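Local coordinates for protein endo-beta-1,2-glucanase (Talaromyces funiculosus, PDB 6IMV) that hydrolyses internal beta-1,2-glucosidic bonds of beta-1,2-glucans, as an endo-acting glycoside hydrolase, and binds the disaccharide sophorose, at residues W40-Q46 against N412-S416; M88-H92 against N441-V447; Y211-V217 against A271-Y275; C218-K224 against Q235-E240. One frame throughout, in Å; residues are numbered along the deposited sequence.

Interaction 1: W40-Q46 against N412-S416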
loop_
_atom_site.group_PDB
_atom_site.type_symbol
_atom_site.label_atom_id
_atom_site.label_comp_id
_atom_site.label_asym_id
_atom_site.label_seq_id
_atom_site.Cartn_x
_atom_site.Cartn_y
_atom_site.Cartn_z
ATOM N N TRP A 40 -7.937 -8.624 -14.979
ATOM C CA TRP A 40 -7.316 -7.514 -15.702
ATOM C C TRP A 40 -6.203 -6.852 -14.875
ATOM O O TRP A 40 -5.177 -6.449 -15.449
ATOM C CB TRP A 40 -8.381 -6.540 -16.200
ATOM C CG TRP A 40 -9.043 -7.111 -17.412
ATOM C CD1 TRP A 40 -10.256 -7.726 -17.464
ATOM C CD2 TRP A 40 -8.471 -7.224 -18.728
ATOM N NE1 TRP A 40 -10.494 -8.188 -18.730
ATOM C CE2 TRP A 40 -9.415 -7.900 -19.526
ATOM C CE3 TRP A 40 -7.259 -6.818 -19.310
ATOM C CZ2 TRP A 40 -9.193 -8.160 -20.878
ATOM C CZ3 TRP A 40 -7.037 -7.082 -20.644
ATOM C CH2 TRP A 40 -7.998 -7.738 -21.416
ATOM N N GLU A 41 -6.377 -6.783 -13.549
ATOM C CA GLU A 41 -5.315 -6.281 -12.677
ATOM C C GLU A 41 -4.035 -7.113 -12.872
ATOM O O GLU A 41 -2.931 -6.572 -12.887
ATOM C CB GLU A 41 -5.763 -6.296 -11.211
ATOM C CG GLU A 41 -6.681 -5.145 -10.814
ATOM C CD GLU A 41 -6.321 -3.798 -11.407
ATOM O OE1 GLU A 41 -5.195 -3.310 -11.158
ATOM O OE2 GLU A 41 -7.162 -3.250 -12.131
ATOM N N GLY A 42 -4.196 -8.434 -13.003
ATOM C CA GLY A 42 -3.105 -9.365 -13.218
ATOM C C GLY A 42 -2.267 -9.073 -14.455
ATOM O O GLY A 42 -1.095 -9.426 -14.497
ATOM N N LYS A 43 -2.853 -8.427 -15.469
ATOM C CA LYS A 43 -2.125 -8.069 -16.692
ATOM C C LYS A 43 -1.060 -7.007 -16.408
ATOM O O LYS A 43 -0.129 -6.844 -17.204
ATOM C CB LYS A 43 -3.081 -7.600 -17.795
ATOM C CG LYS A 43 -4.073 -8.654 -18.265
ATOM C CD LYS A 43 -3.433 -9.996 -18.530
ATOM C CE LYS A 43 -4.358 -10.971 -19.230
ATOM N NZ LYS A 43 -3.859 -12.358 -19.079
ATOM N N PHE A 44 -1.197 -6.296 -15.285
ATOM C CA PHE A 44 -0.167 -5.359 -14.825
ATOM C C PHE A 44 1.133 -6.117 -14.530
ATOM O O PHE A 44 2.236 -5.567 -14.693
ATOM C CB PHE A 44 -0.656 -4.590 -13.598
ATOM C CG PHE A 44 0.323 -3.608 -13.002
ATOM C CD1 PHE A 44 0.884 -2.599 -13.772
ATOM C CD2 PHE A 44 0.635 -3.650 -11.652
ATOM C CE1 PHE A 44 1.753 -1.673 -13.215
ATOM C CE2 PHE A 44 1.506 -2.725 -11.094
ATOM C CZ PHE A 44 2.062 -1.739 -11.876
ATOM N N HIS A 45 0.994 -7.382 -14.104
ATOM C CA HIS A 45 2.127 -8.206 -13.687
ATOM C C HIS A 45 2.832 -8.779 -14.920
ATOM O O HIS A 45 2.595 -9.931 -15.289
ATOM C CB HIS A 45 1.674 -9.318 -12.732
ATOM C CG HIS A 45 2.817 -10.023 -12.087
ATOM N ND1 HIS A 45 3.421 -11.122 -12.661
ATOM C CD2 HIS A 45 3.488 -9.774 -10.944
ATOM C CE1 HIS A 45 4.403 -11.533 -11.885
ATOM N NE2 HIS A 45 4.461 -10.726 -10.820
ATOM N N GLN A 46 3.686 -7.959 -15.533
ATOM C CA GLN A 46 4.478 -8.330 -16.704
ATOM C C GLN A 46 5.816 -7.582 -16.649
ATOM O O GLN A 46 5.901 -6.471 -16.115
ATOM C CB GLN A 46 3.783 -7.937 -18.012
ATOM C CG GLN A 46 2.444 -8.612 -18.247
ATOM C CD GLN A 46 1.910 -8.322 -19.631
ATOM O OE1 GLN A 46 2.533 -8.693 -20.624
ATOM N NE2 GLN A 46 0.746 -7.684 -19.710
ATOM N N ASN A 412 -7.865 -0.112 -18.797
ATOM C CA ASN A 412 -6.872 -0.387 -19.817
ATOM C C ASN A 412 -6.579 -1.893 -19.810
ATOM O O ASN A 412 -7.079 -2.604 -18.943
ATOM C CB ASN A 412 -5.613 0.456 -19.588
ATOM C CG ASN A 412 -5.004 0.232 -18.224
ATOM O OD1 ASN A 412 -4.348 -0.782 -17.993
ATOM N ND2 ASN A 412 -5.204 1.175 -17.319
ATOM N N ILE A 413 -5.733 -2.346 -20.742
ATOM C CA ILE A 413 -5.402 -3.779 -20.898
ATOM C C ILE A 413 -4.523 -4.280 -19.749
ATOM O O ILE A 413 -4.167 -5.463 -19.737
ATOM C CB ILE A 413 -4.734 -4.070 -22.257
ATOM C CG1 ILE A 413 -3.445 -3.273 -22.475
ATOM C CG2 ILE A 413 -5.718 -3.870 -23.397
ATOM C CD1 ILE A 413 -2.599 -3.798 -23.614
ATOM N N TYR A 414 -4.182 -3.403 -18.794
ATOM C CA TYR A 414 -3.485 -3.798 -17.564
ATOM C C TYR A 414 -4.360 -3.531 -16.329
ATOM O O TYR A 414 -3.839 -3.480 -15.205
ATOM C CB TYR A 414 -2.151 -3.051 -17.458
ATOM C CG TYR A 414 -1.377 -2.943 -18.749
ATOM C CD1 TYR A 414 -0.513 -3.948 -19.157
ATOM C CD2 TYR A 414 -1.523 -1.835 -19.577
ATOM C CE1 TYR A 414 0.189 -3.855 -20.353
ATOM C CE2 TYR A 414 -0.819 -1.718 -20.760
ATOM C CZ TYR A 414 0.037 -2.733 -21.149
ATOM O OH TYR A 414 0.713 -2.607 -22.323
ATOM N N GLY A 415 -5.675 -3.378 -16.535
ATOM C CA GLY A 415 -6.644 -3.153 -15.447
ATOM C C GLY A 415 -7.010 -1.685 -15.304
ATOM O O GLY A 415 -7.151 -0.986 -16.301
ATOM N N SER A 416 -7.164 -1.226 -14.058
ATOM C CA SER A 416 -7.583 0.156 -13.777
ATOM C C SER A 416 -6.457 1.141 -14.119
ATOM O O SER A 416 -5.251 0.814 -14.052
ATOM C CB SER A 416 -8.042 0.320 -12.351
ATOM O OG SER A 416 -6.985 0.085 -11.423
#
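W40 turns the edge of its indole to the second segment: CE3 lies 3.4 Å from I413 O, nearly in the ring plane, and CZ3 brushes the branched CB of I413. Its NE1 looks the other way, bonded to P13 O. E41 comes next and supplies the direct hydrogen bond between the segments. Its chain bends at CG (chi2 -40°) and brings OE2 to S416 N at 2.8 Å, the amide meeting the syn lone pair, while OE1 forms a salt bridge with K436. Cutting E41 back to an alanine would probably leave S416 N without its acceptor and K436 without this countercharge. G415 suits its place because its backbone angles, and OE2 of E41 just over its CA, leave no room for a CB. K43 packs its CB 3.1 Å from I413 O; its own carbonyl oxygen meets the edge of the Y414 ring, 3.5 Å from CD1, in plane. F44 adds CB against Y414 CB, its ring meeting W433 edge-to-face. Q46 NE2 donates to that same K43 O at 2.8 Å, in the carbonyl plane, which keeps the Q46 amide beside Y414 CE1. The opposing segment is a beta hairpin whose two-residue turn is of type I, N412 to G415, braced by an Asx turn in which N412 OD1 accepts from Y414 N, set against the end of helix 30-41.

Interaction 2: M88-H92 against N441-V447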
loop_
_atom_site.group_PDB
_atom_site.type_symbol
_atom_site.label_atom_id
_atom_site.label_comp_id
_atom_site.label_asym_id
_atom_site.label_seq_id
_atom_site.Cartn_x
_atom_site.Cartn_y
_atom_site.Cartn_z
ATOM N N MET A 88 3.327 -9.054 -0.762
ATOM C CA MET A 88 2.042 -9.441 -0.166
ATOM C C MET A 88 1.243 -10.293 -1.163
ATOM O O MET A 88 0.658 -11.312 -0.786
ATOM C CB MET A 88 1.222 -8.211 0.248
ATOM C CG MET A 88 1.662 -7.617 1.562
ATOM S SD MET A 88 0.569 -6.289 2.146
ATOM C CE MET A 88 1.191 -4.914 1.194
ATOM N N LEU A 89 1.216 -9.875 -2.434
ATOM C CA LEU A 89 0.531 -10.627 -3.494
ATOM C C LEU A 89 1.142 -12.033 -3.580
ATOM O O LEU A 89 0.411 -13.024 -3.658
ATOM C CB LEU A 89 0.673 -9.864 -4.811
ATOM C CG LEU A 89 -0.037 -10.402 -6.052
ATOM C CD1 LEU A 89 0.785 -11.459 -6.756
ATOM C CD2 LEU A 89 -1.431 -10.919 -5.767
ATOM N N TYR A 90 2.480 -12.101 -3.569
ATOM C CA TYR A 90 3.202 -13.364 -3.692
ATOM C C TYR A 90 2.966 -14.269 -2.475
ATOM O O TYR A 90 3.004 -15.491 -2.619
ATOM C CB TYR A 90 4.698 -13.132 -3.919
ATOM C CG TYR A 90 5.068 -12.502 -5.237
ATOM C CD1 TYR A 90 4.230 -12.536 -6.339
ATOM C CD2 TYR A 90 6.288 -11.868 -5.377
ATOM C CE1 TYR A 90 4.593 -11.936 -7.535
ATOM C CE2 TYR A 90 6.669 -11.271 -6.566
ATOM C CZ TYR A 90 5.824 -11.312 -7.655
ATOM O OH TYR A 90 6.208 -10.713 -8.812
ATOM N N ALA A 91 2.732 -13.682 -1.295
ATOM C CA ALA A 91 2.432 -14.456 -0.095
ATOM C C ALA A 91 1.130 -15.238 -0.310
ATOM O O ALA A 91 1.078 -16.440 -0.035
ATOM C CB ALA A 91 2.374 -13.562 1.118
ATOM N N HIS A 92 0.107 -14.574 -0.864
ATOM C CA HIS A 92 -1.168 -15.233 -1.156
ATOM C C HIS A 92 -0.989 -16.279 -2.266
ATOM O O HIS A 92 -1.537 -17.383 -2.175
ATOM C CB HIS A 92 -2.247 -14.201 -1.506
ATOM C CG HIS A 92 -2.669 -13.368 -0.342
ATOM N ND1 HIS A 92 -3.376 -13.894 0.726
ATOM C CD2 HIS A 92 -2.484 -12.059 -0.065
ATOM C CE1 HIS A 92 -3.614 -12.940 1.603
ATOM N NE2 HIS A 92 -3.074 -11.804 1.143
ATOM N N ASN A 441 -4.559 -6.210 -3.004
ATOM C CA ASN A 441 -4.165 -6.756 -1.698
ATOM C C ASN A 441 -5.329 -6.653 -0.701
ATOM O O ASN A 441 -5.498 -7.533 0.138
ATOM C CB ASN A 441 -2.864 -6.128 -1.193
ATOM C CG ASN A 441 -1.651 -6.862 -1.720
ATOM O OD1 ASN A 441 -1.553 -8.079 -1.557
ATOM N ND2 ASN A 441 -0.736 -6.146 -2.360
ATOM N N ALA A 442 -6.156 -5.608 -0.818
ATOM C CA ALA A 442 -7.361 -5.484 0.014
ATOM C C ALA A 442 -8.399 -6.564 -0.356
ATOM O O ALA A 442 -9.022 -7.151 0.518
ATOM C CB ALA A 442 -7.920 -4.091 -0.094
ATOM N N ILE A 443 -8.582 -6.819 -1.654
ATOM C CA ILE A 443 -9.494 -7.870 -2.140
ATOM C C ILE A 443 -9.072 -9.234 -1.567
ATOM O O ILE A 443 -9.925 -10.033 -1.236
ATOM C CB ILE A 443 -9.549 -7.878 -3.682
ATOM C CG1 ILE A 443 -10.364 -6.699 -4.219
ATOM C CG2 ILE A 443 -10.049 -9.215 -4.218
ATOM C CD1 ILE A 443 -10.172 -6.427 -5.699
ATOM N N LEU A 444 -7.761 -9.472 -1.423
ATOM C CA LEU A 444 -7.210 -10.753 -0.909
ATOM C C LEU A 444 -7.231 -10.806 0.628
ATOM O O LEU A 444 -6.819 -11.806 1.210
ATOM C CB LEU A 444 -5.778 -10.920 -1.429
ATOM C CG LEU A 444 -5.656 -11.086 -2.940
ATOM C CD1 LEU A 444 -4.199 -11.093 -3.360
ATOM C CD2 LEU A 444 -6.350 -12.364 -3.400
ATOM N N GLY A 445 -7.689 -9.728 1.271
ATOM C CA GLY A 445 -7.918 -9.673 2.704
ATOM C C GLY A 445 -6.690 -9.223 3.486
ATOM O O GLY A 445 -6.621 -9.450 4.689
ATOM N N GLY A 446 -5.718 -8.583 2.821
ATOM C CA GLY A 446 -4.448 -8.237 3.457
ATOM C C GLY A 446 -3.649 -9.485 3.793
ATOM O O GLY A 446 -4.043 -10.602 3.393
ATOM N N VAL A 447 -2.538 -9.304 4.518
ATOM C CA VAL A 447 -1.702 -10.433 4.971
ATOM C C VAL A 447 -1.721 -10.530 6.503
ATOM O O VAL A 447 -0.925 -11.277 7.085
ATOM C CB VAL A 447 -0.258 -10.343 4.439
ATOM C CG1 VAL A 447 -0.208 -10.451 2.921
ATOM C CG2 VAL A 447 0.465 -9.093 4.921
HETATM O O HOH W 1 -3.019 -8.979 0.657
#
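One face of the H92 imidazole is covered by L444, whose CB lies 3.9 Å from the ring centroid and 18° off the normal, a CH-pi contact. The edge carries the polar partners. NE2 gives a weak hydrogen bond to G446 O, short at 2.7 Å but poorly directed, with an angle of 123° at the hydrogen. A water 2.9 Å from NE2 lies on this side, and it donates to both the carbonyl O and the OD1 of N441, so the histidine is joined to the helix end directly and through solvent. The N441 amide is the other flat group. Its OD1 sits 3.3 Å from M88 CB, and its ND2 is bonded to L85 O; with each end engaged, the amide is probably held from flipping. Around these polar groups the contact is apolar. L89, with CG anti to the backbone N (chi1 -176°), sends CD2 across to L444 CD1 at 3.7 Å. M88 crosses V447 at about a right angle, CG on CG1 at 3.7 Å and SD near CG2; its unbranched thioether bends easily over the valine's two methyls. A91 is small enough to let the same CG1 approach. Positive phi at G445 and G446 suits glycine, as the chain leaves the helix there: G446 N bonds to N441 O and G445 N to A442 O. This is a Schellman motif closing helix 433-443, followed by V447 as N-cap of helix 448-457, so the end of one helix and the start of the next pack together on helix 80-94 in a fold consistent with an (alpha/alpha)6 barrel.

Interaction 3: Y211-V217 against A271-Y275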
loop_
_atom_site.group_PDB
_atom_site.type_symbol
_atom_site.label_atom_id
_atom_site.label_comp_id
_atom_site.label_asym_id
_atom_site.label_seq_id
_atom_site.Cartn_x
_atom_site.Cartn_y
_atom_site.Cartn_z
ATOM N N TYR A 211 16.694 4.647 15.272
ATOM C CA TYR A 211 16.215 5.079 16.595
ATOM C C TYR A 211 17.156 6.140 17.176
ATOM O O TYR A 211 18.275 5.830 17.539
ATOM C CB TYR A 211 16.039 3.889 17.548
ATOM C CG TYR A 211 15.417 4.276 18.865
ATOM C CD1 TYR A 211 14.224 4.979 18.891
ATOM C CD2 TYR A 211 16.025 3.991 20.080
ATOM C CE1 TYR A 211 13.640 5.385 20.079
ATOM C CE2 TYR A 211 15.450 4.385 21.280
ATOM C CZ TYR A 211 14.252 5.086 21.279
ATOM O OH TYR A 211 13.647 5.507 22.428
ATOM N N GLN A 212 16.674 7.384 17.274
ATOM C CA GLN A 212 17.463 8.522 17.770
ATOM C C GLN A 212 17.489 8.536 19.304
ATOM O O GLN A 212 18.441 9.013 19.897
ATOM C CB GLN A 212 16.876 9.847 17.288
ATOM C CG GLN A 212 17.756 11.056 17.563
ATOM C CD GLN A 212 17.081 12.319 17.096
ATOM O OE1 GLN A 212 16.245 12.891 17.797
ATOM N NE2 GLN A 212 17.423 12.751 15.891
ATOM N N GLY A 213 16.411 8.050 19.925
ATOM C CA GLY A 213 16.263 8.036 21.376
ATOM C C GLY A 213 15.054 8.847 21.805
ATOM O O GLY A 213 14.550 9.655 21.033
ATOM N N GLU A 214 14.592 8.604 23.039
ATOM C CA GLU A 214 13.465 9.292 23.642
ATOM C C GLU A 214 12.231 9.182 22.734
ATOM O O GLU A 214 11.469 10.132 22.608
ATOM C CB GLU A 214 13.849 10.742 23.922
ATOM C CG GLU A 214 14.995 10.862 24.906
ATOM C CD GLU A 214 15.748 12.175 24.838
ATOM O OE1 GLU A 214 15.123 13.223 24.539
ATOM O OE2 GLU A 214 16.966 12.155 25.097
ATOM N N GLY A 215 12.060 8.007 22.107
ATOM C CA GLY A 215 10.871 7.664 21.320
ATOM C C GLY A 215 10.906 8.217 19.904
ATOM O O GLY A 215 9.933 8.052 19.157
ATOM N N LYS A 216 12.018 8.864 19.524
ATOM C CA LYS A 216 12.138 9.520 18.225
ATOM C C LYS A 216 12.751 8.536 17.229
ATOM O O LYS A 216 13.846 8.019 17.453
ATOM C CB LYS A 216 12.952 10.812 18.334
ATOM C CG LYS A 216 12.254 11.913 19.114
ATOM C CD LYS A 216 13.091 13.146 19.395
ATOM C CE LYS A 216 12.376 14.101 20.331
ATOM N NZ LYS A 216 12.983 15.454 20.307
ATOM N N VAL A 217 12.027 8.307 16.128
ATOM C CA VAL A 217 12.426 7.391 15.059
ATOM C C VAL A 217 12.522 8.204 13.767
ATOM O O VAL A 217 11.557 8.868 13.409
ATOM C CB VAL A 217 11.419 6.231 14.920
ATOM C CG1 VAL A 217 11.746 5.334 13.727
ATOM C CG2 VAL A 217 11.314 5.401 16.196
ATOM N N ALA A 271 8.688 4.908 25.542
ATOM C CA ALA A 271 8.940 6.224 24.928
ATOM C C ALA A 271 8.412 6.266 23.480
ATOM O O ALA A 271 7.917 7.301 23.053
ATOM C CB ALA A 271 10.413 6.572 25.000
ATOM N N LEU A 272 8.509 5.152 22.737
ATOM C CA LEU A 272 7.958 5.077 21.375
ATOM C C LEU A 272 6.479 5.491 21.390
ATOM O O LEU A 272 6.063 6.335 20.616
ATOM C CB LEU A 272 8.093 3.653 20.818
ATOM C CG LEU A 272 9.492 3.207 20.395
ATOM C CD1 LEU A 272 9.454 1.763 19.905
ATOM C CD2 LEU A 272 10.068 4.116 19.319
ATOM N N TRP A 273 5.700 4.881 22.289
ATOM C CA TRP A 273 4.252 5.068 22.306
ATOM C C TRP A 273 3.885 6.418 22.928
ATOM O O TRP A 273 2.938 7.066 22.487
ATOM C CB TRP A 273 3.566 3.881 22.980
ATOM C CG TRP A 273 3.719 2.659 22.133
ATOM C CD1 TRP A 273 4.586 1.627 22.332
ATOM C CD2 TRP A 273 3.021 2.370 20.908
ATOM N NE1 TRP A 273 4.468 0.710 21.320
ATOM C CE2 TRP A 273 3.515 1.133 20.435
ATOM C CE3 TRP A 273 2.006 3.010 20.186
ATOM C CZ2 TRP A 273 3.044 0.540 19.266
ATOM C CZ3 TRP A 273 1.535 2.421 19.030
ATOM C CH2 TRP A 273 2.055 1.203 18.575
ATOM N N GLU A 274 4.686 6.867 23.895
ATOM C CA GLU A 274 4.470 8.151 24.532
ATOM C C GLU A 274 4.658 9.272 23.507
ATOM O O GLU A 274 3.842 10.174 23.416
ATOM C CB GLU A 274 5.432 8.326 25.702
ATOM C CG GLU A 274 5.145 9.566 26.524
ATOM C CD GLU A 274 6.032 9.704 27.749
ATOM O OE1 GLU A 274 6.595 8.672 28.189
ATOM O OE2 GLU A 274 6.161 10.841 28.250
ATOM N N TYR A 275 5.744 9.196 22.736
ATOM C CA TYR A 275 6.076 10.222 21.774
ATOM C C TYR A 275 5.047 10.236 20.633
ATOM O O TYR A 275 4.828 11.267 20.008
ATOM C CB TYR A 275 7.494 10.024 21.236
ATOM C CG TYR A 275 7.964 11.189 20.413
ATOM C CD1 TYR A 275 8.269 12.397 21.023
ATOM C CD2 TYR A 275 8.053 11.114 19.035
ATOM C CE1 TYR A 275 8.678 13.495 20.285
ATOM C CE2 TYR A 275 8.472 12.196 18.282
ATOM C CZ TYR A 275 8.788 13.389 18.911
ATOM O OH TYR A 275 9.189 14.465 18.188
HETATM O O HOH W 2 7.557 6.865 18.471
#
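Y275, L272 and G215 bury the most surface here: Y275 and A271 close on the glycine, while L272 reaches V217 and Y211. With CG opposite its own amide N (chi1 -170°), Y275 sets one face of its ring against K216. The lysine's extended chain runs over that face: CG stands 3.9 Å from the ring centroid, 18° off the normal, a CH-pi contact, and CE reaches CE1 at 3.7 Å. A lysine serves well, since its methylenes cover the ring while the ammonium is carried onward. L272 uses a single methyl, CD2, which touches both V217 CG2 at 3.6 Å and Y211 CE1 at 3.9 Å. G215 occupies the second corner of a type I' turn, where positive phi suits glycine, and it lies so near the helix that a CB would collide with A271 O and Y275 CB. Its CA instead makes a CA-H...O contact with A271 O at 3.4 Å, and the small CB of A271 fits against G215 N. That amide is satisfied by Y211 OH at 3.0 Å, a hydroxyl also bonded to D268. No direct hydrogen bond joins the segments; a water 2.7 Å from both G215 O and L272 O probably donates to each, although other acceptors compete for its protons. The chemistry is thus mostly a fit of apolar surfaces, resting on small residues at the closest approach more than on directed bonds.

Interaction 4: C218-K224 against Q235-E240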
loop_
_atom_site.group_PDB
_atom_site.type_symbol
_atom_site.label_atom_id
_atom_site.label_comp_id
_atom_site.label_asym_id
_atom_site.label_seq_id
_atom_site.Cartn_x
_atom_site.Cartn_y
_atom_site.Cartn_z
ATOM N N CYS A 218 13.673 8.167 13.076
ATOM C CA CYS A 218 13.842 8.967 11.852
ATOM C C CYS A 218 12.832 8.526 10.783
ATOM O O CYS A 218 12.700 7.343 10.508
ATOM C CB CYS A 218 15.227 8.851 11.229
ATOM S SG CYS A 218 16.605 8.957 12.396
ATOM N N ALA A 219 12.156 9.498 10.162
ATOM C CA ALA A 219 11.398 9.259 8.943
ATOM C C ALA A 219 12.374 8.929 7.809
ATOM O O ALA A 219 12.159 7.973 7.029
ATOM C CB ALA A 219 10.533 10.454 8.619
ATOM N N VAL A 220 13.458 9.710 7.737
ATOM C CA VAL A 220 14.550 9.467 6.799
ATOM C C VAL A 220 15.867 9.551 7.567
ATOM O O VAL A 220 16.109 10.520 8.267
ATOM C CB VAL A 220 14.531 10.459 5.623
ATOM C CG1 VAL A 220 15.709 10.247 4.685
ATOM C CG2 VAL A 220 13.221 10.400 4.854
ATOM N N THR A 221 16.694 8.508 7.439
ATOM C CA THR A 221 18.025 8.497 8.020
ATOM C C THR A 221 19.045 8.873 6.940
ATOM O O THR A 221 19.028 8.320 5.836
ATOM C CB THR A 221 18.350 7.148 8.658
ATOM O OG1 THR A 221 17.548 7.020 9.830
ATOM C CG2 THR A 221 19.812 7.001 9.022
ATOM N N ASP A 222 19.906 9.837 7.286
ATOM C CA ASP A 222 21.061 10.229 6.499
ATOM C C ASP A 222 22.256 9.381 6.942
ATOM O O ASP A 222 22.557 9.279 8.147
ATOM C CB ASP A 222 21.338 11.726 6.662
ATOM C CG ASP A 222 20.239 12.591 6.070
ATOM O OD1 ASP A 222 19.577 12.144 5.114
ATOM O OD2 ASP A 222 20.032 13.690 6.588
ATOM N N ILE A 223 22.892 8.749 5.954
ATOM C CA ILE A 223 24.014 7.839 6.114
ATOM C C ILE A 223 25.277 8.595 5.687
ATOM O O ILE A 223 25.281 9.202 4.641
ATOM C CB ILE A 223 23.799 6.573 5.260
ATOM C CG1 ILE A 223 22.418 5.954 5.481
ATOM C CG2 ILE A 223 24.923 5.570 5.487
ATOM C CD1 ILE A 223 22.092 4.840 4.514
ATOM N N LYS A 224 26.337 8.549 6.491
ATOM C CA LYS A 224 27.570 9.232 6.117
ATOM C C LYS A 224 28.032 8.726 4.747
ATOM O O LYS A 224 28.277 9.509 3.857
ATOM C CB LYS A 224 28.689 9.015 7.138
ATOM C CG LYS A 224 29.993 9.729 6.791
ATOM C CD LYS A 224 29.806 11.225 6.650
ATOM C CE LYS A 224 31.112 11.995 6.606
ATOM N NZ LYS A 224 31.618 12.251 7.972
ATOM N N GLN A 235 31.441 5.337 9.938
ATOM C CA GLN A 235 30.036 5.389 9.536
ATOM C C GLN A 235 29.245 6.138 10.615
ATOM O O GLN A 235 29.516 5.973 11.802
ATOM C CB GLN A 235 29.475 3.980 9.345
ATOM C CG GLN A 235 28.032 3.950 8.862
ATOM C CD GLN A 235 27.929 4.426 7.438
ATOM O OE1 GLN A 235 27.919 5.628 7.168
ATOM N NE2 GLN A 235 27.861 3.471 6.519
ATOM N N THR A 236 28.282 6.959 10.192
ATOM C CA THR A 236 27.327 7.580 11.110
ATOM C C THR A 236 25.930 7.562 10.481
ATOM O O THR A 236 25.772 7.503 9.242
ATOM C CB THR A 236 27.701 9.026 11.476
ATOM O OG1 THR A 236 27.480 9.821 10.316
ATOM C CG2 THR A 236 29.126 9.183 11.956
ATOM N N TYR A 237 24.928 7.627 11.362
ATOM C CA TYR A 237 23.521 7.752 10.992
ATOM C C TYR A 237 22.911 8.910 11.789
ATOM O O TYR A 237 23.177 9.058 12.959
ATOM C CB TYR A 237 22.813 6.423 11.246
ATOM C CG TYR A 237 23.391 5.261 10.470
ATOM C CD1 TYR A 237 23.003 5.018 9.161
ATOM C CD2 TYR A 237 24.342 4.422 11.033
ATOM C CE1 TYR A 237 23.533 3.966 8.438
ATOM C CE2 TYR A 237 24.891 3.373 10.314
ATOM C CZ TYR A 237 24.478 3.136 9.013
ATOM O OH TYR A 237 25.007 2.097 8.285
ATOM N N ALA A 238 22.122 9.750 11.128
ATOM C CA ALA A 238 21.405 10.806 11.798
ATOM C C ALA A 238 20.053 11.003 11.116
ATOM O O ALA A 238 19.926 10.801 9.912
ATOM C CB ALA A 238 22.231 12.071 11.771
ATOM N N CYS A 239 19.042 11.390 11.896
ATOM C CA CYS A 239 17.743 11.727 11.312
ATOM C C CYS A 239 17.896 12.936 10.393
ATOM O O CYS A 239 18.636 13.861 10.696
ATOM C CB CYS A 239 16.691 12.049 12.364
ATOM S SG CYS A 239 16.333 10.656 13.460
ATOM N N GLU A 240 17.178 12.903 9.272
ATOM C CA GLU A 240 17.103 14.016 8.373
ATOM C C GLU A 240 16.108 15.026 8.949
ATOM O O GLU A 240 14.920 14.735 9.081
ATOM C CB GLU A 240 16.692 13.551 6.980
ATOM C CG GLU A 240 16.868 14.612 5.931
ATOM C CD GLU A 240 16.729 14.082 4.520
ATOM O OE1 GLU A 240 17.702 13.509 3.985
ATOM O OE2 GLU A 240 15.646 14.194 3.988
HETATM O O HOH W 3 13.535 12.413 9.052
HETATM O O HOH W 4 24.917 10.678 9.053
#
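Strands 220-223 and 237-239 run antiparallel, their axes 144° apart in direction, with D222 and A238 as a hydrogen-bonded pair (D222 N to A238 O 2.8 Å, A238 N to D222 O 3.0 Å) and further bonds from E240 N to V220 O and K224 N to T236 O. At one end a disulfide joins C218 SG and C239 SG at 2.0 Å. Farther along the pair two acids meet: D222 OD1 lies 2.6 Å from E240 OE1, their carboxylate planes 38° apart. So short a distance suggests that one acid holds a proton, and R160, in a salt bridge with E240 OE1, would ease the remaining charge. With an alanine here in place of E240, R160 would probably lose this salt-bridge partner and D222 OD1 its close carboxyl neighbour. On the opposite face I223 lies alongside Y237, CG2 3.6 Å from CE1, and T221 sets CG2 at the ring's edge, 3.8 Å from CD1. Branched residues suit this extended backbone and give the ring an apolar flank, while Y237 OH bonds to G136 O. A water donates to D222 O at 2.9 Å and also binds T236 OG1. Strand 220-223 is the middle of three, with strand 160-162 along its other side; T221 and Y237 reach back to the end of helix 186-210, and V220 touches a bound glucose.

Overall arrangement
Interactions 1 and 2 are buried contacts, whereas 3 and 4 are only partly buried and lie farther out. The inner pair shares helix 433-443: its side chains pack on F44 and E41 in interaction 1, and its end forms one half of interaction 2. A probable hydrogen bond of 2.7 Å between H45 NE2 and Y90 OH joins them directly. Interactions 3 and 4 follow one another along the chain, strand 216-217 leading into strand 220-223, and touch where Q212 packs on C239. Chemistry differs accordingly: a carboxylate-to-amide bond in 1, imidazole and water in 2, apolar fit in 3, strand pairing with a disulfide in 4.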